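Local coordinates for methyl-accepting chemotaxis protein, putative (Geobacter sulfurreducens, PDB 3OOV), which probably takes part in chemotactic signalling, through a GAF domain of a kind that in many proteins binds small ligands, at residues Ile39-Phe51 and Val66-Phe80. Residues are numbered along the deposited sequence; the frame is centred on the assembly and turned at random.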
loop_
_atom_site.group_PDB
_atom_site.type_symbol
_atom_site.label_atom_id
_atom_site.label_comp_id
_atom_site.label_asym_id
_atom_site.label_seq_id
_atom_site.Cartn_x
_atom_site.Cartn_y
_atom_site.Cartn_z
ATOM N N ILE A 39 11.893 -5.764 13.079
ATOM C CA ILE A 39 12.561 -4.738 12.263
ATOM C C ILE A 39 13.839 -5.296 11.635
ATOM O O ILE A 39 14.704 -5.810 12.335
ATOM C CB ILE A 39 12.877 -3.462 13.061
ATOM C CG1 ILE A 39 11.635 -2.943 13.746
ATOM C CG2 ILE A 39 13.536 -2.341 12.121
ATOM C CD1 ILE A 39 11.950 -1.758 14.754
ATOM N N LEU A 40 13.919 -5.219 10.309
ATOM C CA LEU A 40 15.025 -5.772 9.530
ATOM C C LEU A 40 15.613 -4.656 8.697
ATOM O O LEU A 40 14.845 -3.835 8.143
ATOM C CB LEU A 40 14.553 -6.890 8.625
ATOM C CG LEU A 40 13.874 -8.046 9.438
ATOM C CD1 LEU A 40 12.354 -7.893 9.383
ATOM C CD2 LEU A 40 14.251 -9.461 8.965
HETATM N N MSE A 41 16.951 -4.607 8.638
HETATM C CA MSE A 41 17.713 -3.545 7.932
HETATM C C MSE A 41 18.547 -4.134 6.793
HETATM O O MSE A 41 19.197 -5.193 6.968
HETATM C CB MSE A 41 18.600 -2.810 8.937
HETATM C CG MSE A 41 17.727 -2.086 9.984
HETATM SE SE MSE A 41 16.752 -0.509 9.183
HETATM C CE MSE A 41 18.313 0.492 8.778
ATOM N N ALA A 42 18.443 -3.538 5.605
ATOM C CA ALA A 42 19.253 -4.015 4.457
ATOM C C ALA A 42 20.749 -3.852 4.729
ATOM O O ALA A 42 21.176 -2.863 5.402
ATOM C CB ALA A 42 18.893 -3.206 3.218
ATOM N N ASP A 43 21.560 -4.778 4.257
ATOM C CA ASP A 43 23.028 -4.530 4.322
ATOM C C ASP A 43 23.382 -3.431 3.291
ATOM O O ASP A 43 22.469 -2.885 2.595
ATOM C CB ASP A 43 23.857 -5.778 4.078
ATOM C CG ASP A 43 23.547 -6.475 2.715
ATOM O OD1 ASP A 43 22.660 -6.067 1.940
ATOM O OD2 ASP A 43 24.160 -7.515 2.446
ATOM N N THR A 44 24.682 -3.103 3.217
ATOM C CA THR A 44 25.127 -2.014 2.382
ATOM C C THR A 44 24.922 -2.299 0.890
ATOM O O THR A 44 24.609 -1.403 0.151
ATOM C CB THR A 44 26.572 -1.469 2.726
ATOM O OG1 THR A 44 26.687 -0.165 2.162
ATOM C CG2 THR A 44 27.659 -2.332 2.153
ATOM N N ALA A 45 24.994 -3.543 0.494
ATOM C CA ALA A 45 24.741 -3.929 -0.879
ATOM C C ALA A 45 23.244 -4.029 -1.154
ATOM O O ALA A 45 22.856 -4.167 -2.311
ATOM C CB ALA A 45 25.396 -5.304 -1.171
ATOM N N ARG A 46 22.420 -4.016 -0.098
ATOM C CA ARG A 46 20.966 -4.116 -0.264
ATOM C C ARG A 46 20.530 -5.397 -0.953
ATOM O O ARG A 46 19.559 -5.415 -1.683
ATOM C CB ARG A 46 20.362 -2.826 -0.945
ATOM C CG ARG A 46 20.782 -1.551 -0.092
ATOM C CD ARG A 46 20.026 -0.258 -0.384
ATOM N NE ARG A 46 20.555 0.867 0.422
ATOM C CZ ARG A 46 20.346 2.167 0.173
ATOM N NH1 ARG A 46 19.609 2.584 -0.873
ATOM N NH2 ARG A 46 20.904 3.070 0.969
ATOM N N THR A 47 21.249 -6.466 -0.726
ATOM C CA THR A 47 20.811 -7.774 -1.183
ATOM C C THR A 47 20.548 -8.725 -0.047
ATOM O O THR A 47 20.250 -9.893 -0.280
ATOM C CB THR A 47 21.882 -8.438 -2.058
ATOM O OG1 THR A 47 23.105 -8.415 -1.349
ATOM C CG2 THR A 47 22.020 -7.687 -3.443
ATOM N N SER A 48 20.729 -8.269 1.193
ATOM C CA SER A 48 20.222 -9.029 2.347
ATOM C C SER A 48 19.620 -8.101 3.377
ATOM O O SER A 48 19.996 -6.927 3.470
ATOM C CB SER A 48 21.384 -9.777 3.053
ATOM O OG SER A 48 21.917 -10.763 2.177
ATOM N N LEU A 49 18.838 -8.685 4.281
ATOM C CA LEU A 49 18.310 -7.994 5.447
ATOM C C LEU A 49 18.858 -8.592 6.745
ATOM O O LEU A 49 18.716 -9.778 6.970
ATOM C CB LEU A 49 16.809 -8.199 5.475
ATOM C CG LEU A 49 15.968 -7.453 4.418
ATOM C CD1 LEU A 49 14.442 -7.996 4.525
ATOM C CD2 LEU A 49 16.077 -5.912 4.521
ATOM N N SER A 50 19.381 -7.774 7.637
ATOM C CA SER A 50 19.732 -8.331 8.876
ATOM C C SER A 50 18.614 -8.046 9.933
ATOM O O SER A 50 17.901 -7.033 9.898
ATOM C CB SER A 50 21.162 -7.933 9.267
ATOM O OG SER A 50 21.154 -6.619 9.713
ATOM N N PHE A 51 18.376 -9.024 10.784
ATOM C CA PHE A 51 17.250 -8.953 11.688
ATOM C C PHE A 51 17.744 -8.182 12.926
ATOM O O PHE A 51 18.559 -8.686 13.648
ATOM C CB PHE A 51 16.823 -10.382 12.010
ATOM C CG PHE A 51 15.326 -10.568 12.384
ATOM C CD1 PHE A 51 14.668 -11.746 12.036
ATOM C CD2 PHE A 51 14.623 -9.606 13.125
ATOM C CE1 PHE A 51 13.294 -11.948 12.373
ATOM C CE2 PHE A 51 13.269 -9.803 13.466
ATOM C CZ PHE A 51 12.625 -10.964 13.151
ATOM N N VAL A 66 20.472 -13.218 9.196
ATOM C CA VAL A 66 20.577 -12.438 7.948
ATOM C C VAL A 66 19.819 -13.219 6.909
ATOM O O VAL A 66 20.004 -14.430 6.784
ATOM C CB VAL A 66 22.089 -12.270 7.493
ATOM C CG1 VAL A 66 22.250 -11.449 6.153
ATOM C CG2 VAL A 66 22.950 -11.666 8.625
ATOM N N LEU A 67 19.056 -12.518 6.089
ATOM C CA LEU A 67 18.056 -13.162 5.253
ATOM C C LEU A 67 18.220 -12.625 3.817
ATOM O O LEU A 67 18.437 -11.409 3.637
ATOM C CB LEU A 67 16.650 -12.831 5.829
ATOM C CG LEU A 67 16.345 -13.469 7.225
ATOM C CD1 LEU A 67 15.228 -12.765 7.958
ATOM C CD2 LEU A 67 16.018 -14.995 7.016
ATOM N N PRO A 68 18.105 -13.505 2.802
ATOM C CA PRO A 68 18.197 -12.971 1.388
ATOM C C PRO A 68 17.067 -12.054 0.929
ATOM O O PRO A 68 15.915 -12.350 1.163
ATOM C CB PRO A 68 18.169 -14.248 0.514
ATOM C CG PRO A 68 17.496 -15.323 1.377
ATOM C CD PRO A 68 17.816 -14.954 2.850
ATOM N N LEU A 69 17.385 -10.975 0.219
ATOM C CA LEU A 69 16.364 -10.116 -0.357
ATOM C C LEU A 69 16.120 -10.554 -1.754
ATOM O O LEU A 69 16.525 -9.893 -2.686
ATOM C CB LEU A 69 16.818 -8.655 -0.436
ATOM C CG LEU A 69 16.355 -7.763 0.695
ATOM C CD1 LEU A 69 17.054 -6.465 0.637
ATOM C CD2 LEU A 69 14.824 -7.553 0.673
ATOM N N ASP A 70 15.458 -11.677 -1.926
ATOM C CA ASP A 70 15.106 -12.102 -3.223
ATOM C C ASP A 70 13.707 -12.654 -2.978
ATOM O O ASP A 70 13.003 -12.279 -1.983
ATOM C CB ASP A 70 16.138 -13.135 -3.777
ATOM C CG ASP A 70 16.330 -14.399 -2.864
ATOM O OD1 ASP A 70 15.389 -14.832 -2.170
ATOM O OD2 ASP A 70 17.441 -15.010 -2.876
ATOM N N GLN A 71 13.330 -13.595 -3.817
ATOM C CA GLN A 71 11.957 -14.038 -3.864
ATOM C C GLN A 71 11.637 -14.871 -2.624
ATOM O O GLN A 71 10.467 -14.985 -2.256
ATOM C CB GLN A 71 11.667 -14.797 -5.185
ATOM C CG GLN A 71 12.384 -16.176 -5.298
ATOM C CD GLN A 71 13.893 -16.061 -5.662
ATOM O OE1 GLN A 71 14.356 -15.027 -6.197
ATOM N NE2 GLN A 71 14.658 -17.127 -5.359
ATOM N N ARG A 72 12.675 -15.397 -1.961
ATOM C CA ARG A 72 12.460 -16.228 -0.764
ATOM C C ARG A 72 11.816 -15.399 0.329
ATOM O O ARG A 72 11.158 -15.928 1.204
ATOM C CB ARG A 72 13.746 -16.901 -0.281
ATOM C CG ARG A 72 14.105 -18.150 -1.085
ATOM C CD ARG A 72 15.596 -18.587 -0.924
ATOM N NE ARG A 72 16.597 -17.585 -1.262
ATOM C CZ ARG A 72 17.920 -17.810 -1.151
ATOM N NH1 ARG A 72 18.392 -18.989 -0.682
ATOM N NH2 ARG A 72 18.786 -16.862 -1.489
ATOM N N GLY A 73 11.943 -14.088 0.249
ATOM C CA GLY A 73 11.389 -13.236 1.285
ATOM C C GLY A 73 9.975 -12.858 0.937
ATOM O O GLY A 73 9.406 -11.987 1.596
ATOM N N GLY A 74 9.405 -13.480 -0.100
ATOM C CA GLY A 74 8.019 -13.185 -0.514
ATOM C C GLY A 74 7.648 -11.693 -0.408
ATOM O O GLY A 74 8.179 -10.825 -1.131
ATOM N N VAL A 75 6.696 -11.387 0.461
ATOM C CA VAL A 75 6.131 -10.072 0.493
ATOM C C VAL A 75 7.030 -9.091 1.255
ATOM O O VAL A 75 6.882 -7.899 1.154
ATOM C CB VAL A 75 4.691 -10.115 1.111
ATOM C CG1 VAL A 75 4.735 -10.605 2.573
ATOM C CG2 VAL A 75 4.066 -8.751 1.046
ATOM N N ILE A 76 7.939 -9.592 2.088
ATOM C CA ILE A 76 8.896 -8.694 2.698
ATOM C C ILE A 76 9.811 -8.081 1.640
ATOM O O ILE A 76 10.041 -6.875 1.613
ATOM C CB ILE A 76 9.731 -9.394 3.806
ATOM C CG1 ILE A 76 8.821 -9.667 5.023
ATOM C CG2 ILE A 76 10.919 -8.507 4.229
ATOM C CD1 ILE A 76 9.379 -10.655 6.030
ATOM N N THR A 77 10.339 -8.924 0.777
ATOM C CA THR A 77 11.112 -8.415 -0.357
ATOM C C THR A 77 10.297 -7.450 -1.235
ATOM O O THR A 77 10.839 -6.426 -1.721
ATOM C CB THR A 77 11.567 -9.615 -1.214
ATOM O OG1 THR A 77 12.419 -10.394 -0.396
ATOM C CG2 THR A 77 12.358 -9.157 -2.503
ATOM N N LYS A 78 9.023 -7.769 -1.476
ATOM C CA LYS A 78 8.202 -6.846 -2.313
ATOM C C LYS A 78 8.002 -5.546 -1.663
ATOM O O LYS A 78 8.031 -4.506 -2.363
ATOM C CB LYS A 78 6.863 -7.440 -2.711
ATOM C CG LYS A 78 7.000 -8.484 -3.788
ATOM C CD LYS A 78 6.026 -9.637 -3.601
ATOM C CE LYS A 78 4.639 -9.190 -3.965
ATOM N NZ LYS A 78 4.661 -8.711 -5.436
ATOM N N CYS A 79 7.735 -5.556 -0.336
ATOM C CA CYS A 79 7.656 -4.292 0.402
ATOM C C CYS A 79 8.930 -3.428 0.188
ATOM O O CYS A 79 8.868 -2.179 -0.055
ATOM C CB CYS A 79 7.517 -4.552 1.925
ATOM S SG CYS A 79 7.490 -3.042 2.895
ATOM N N PHE A 80 10.078 -4.079 0.380
ATOM C CA PHE A 80 11.369 -3.390 0.323
ATOM C C PHE A 80 11.587 -2.802 -1.114
ATOM O O PHE A 80 11.910 -1.613 -1.259
ATOM C CB PHE A 80 12.505 -4.362 0.639
ATOM C CG PHE A 80 13.856 -3.711 0.655
ATOM C CD1 PHE A 80 14.330 -3.103 1.841
ATOM C CD2 PHE A 80 14.656 -3.707 -0.490
ATOM C CE1 PHE A 80 15.573 -2.485 1.863
ATOM C CE2 PHE A 80 15.915 -3.104 -0.482
ATOM C CZ PHE A 80 16.383 -2.514 0.704
#
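With CG of Leu49 set opposite its own carbonyl carbon (chi1 -72°) and CG of Phe80 opposite its backbone N (chi1 -178°), the leucine fork and the aromatic ring are both brought onto the interface between the sheet and helix 74-82. Leu49 lies between Leu69 and Ile76: CD1 rests on CG2 of Ile76 at 3.6 Å, while CG meets CG of Leu69 at 3.8 Å, the two leucines crossing at about a right angle. Leu69 CD1 in turn lies over one face of the Phe80 ring, toward its rim, and the CZ corner of that ring reaches Ala42 CB at 3.6 Å. Farther along, Leu67 CD1 touches Leu40 CD2, and the latter sits over a face of Phe51.

Strands 48-51 and 66-68 pair antiparallel, with Leu49 opposite Leu67 as the hydrogen-bonded pair. Leu49 N donates to Leu67 O at 2.8 Å, in the carbonyl plane, and Leu67 N returns a more bent bond to Leu49 O. Two residues on, past the non-hydrogen-bonded pair Ser48 and Pro68, the Leu69 N hydrogen bond to Thr47 O (3.1 Å) arrives from well above the carbonyl plane, as the strand gives way to an inverse gamma turn centred on Leu69. Asp70 then forms an Asx turn with Arg72 N and a side-on salt bridge to the guanidinium. Strand 66-68, outermost within this chain of a six-stranded antiparallel sheet ordered 3-2-1-6-5-4, and the helix after it are consistent with the GAF fold.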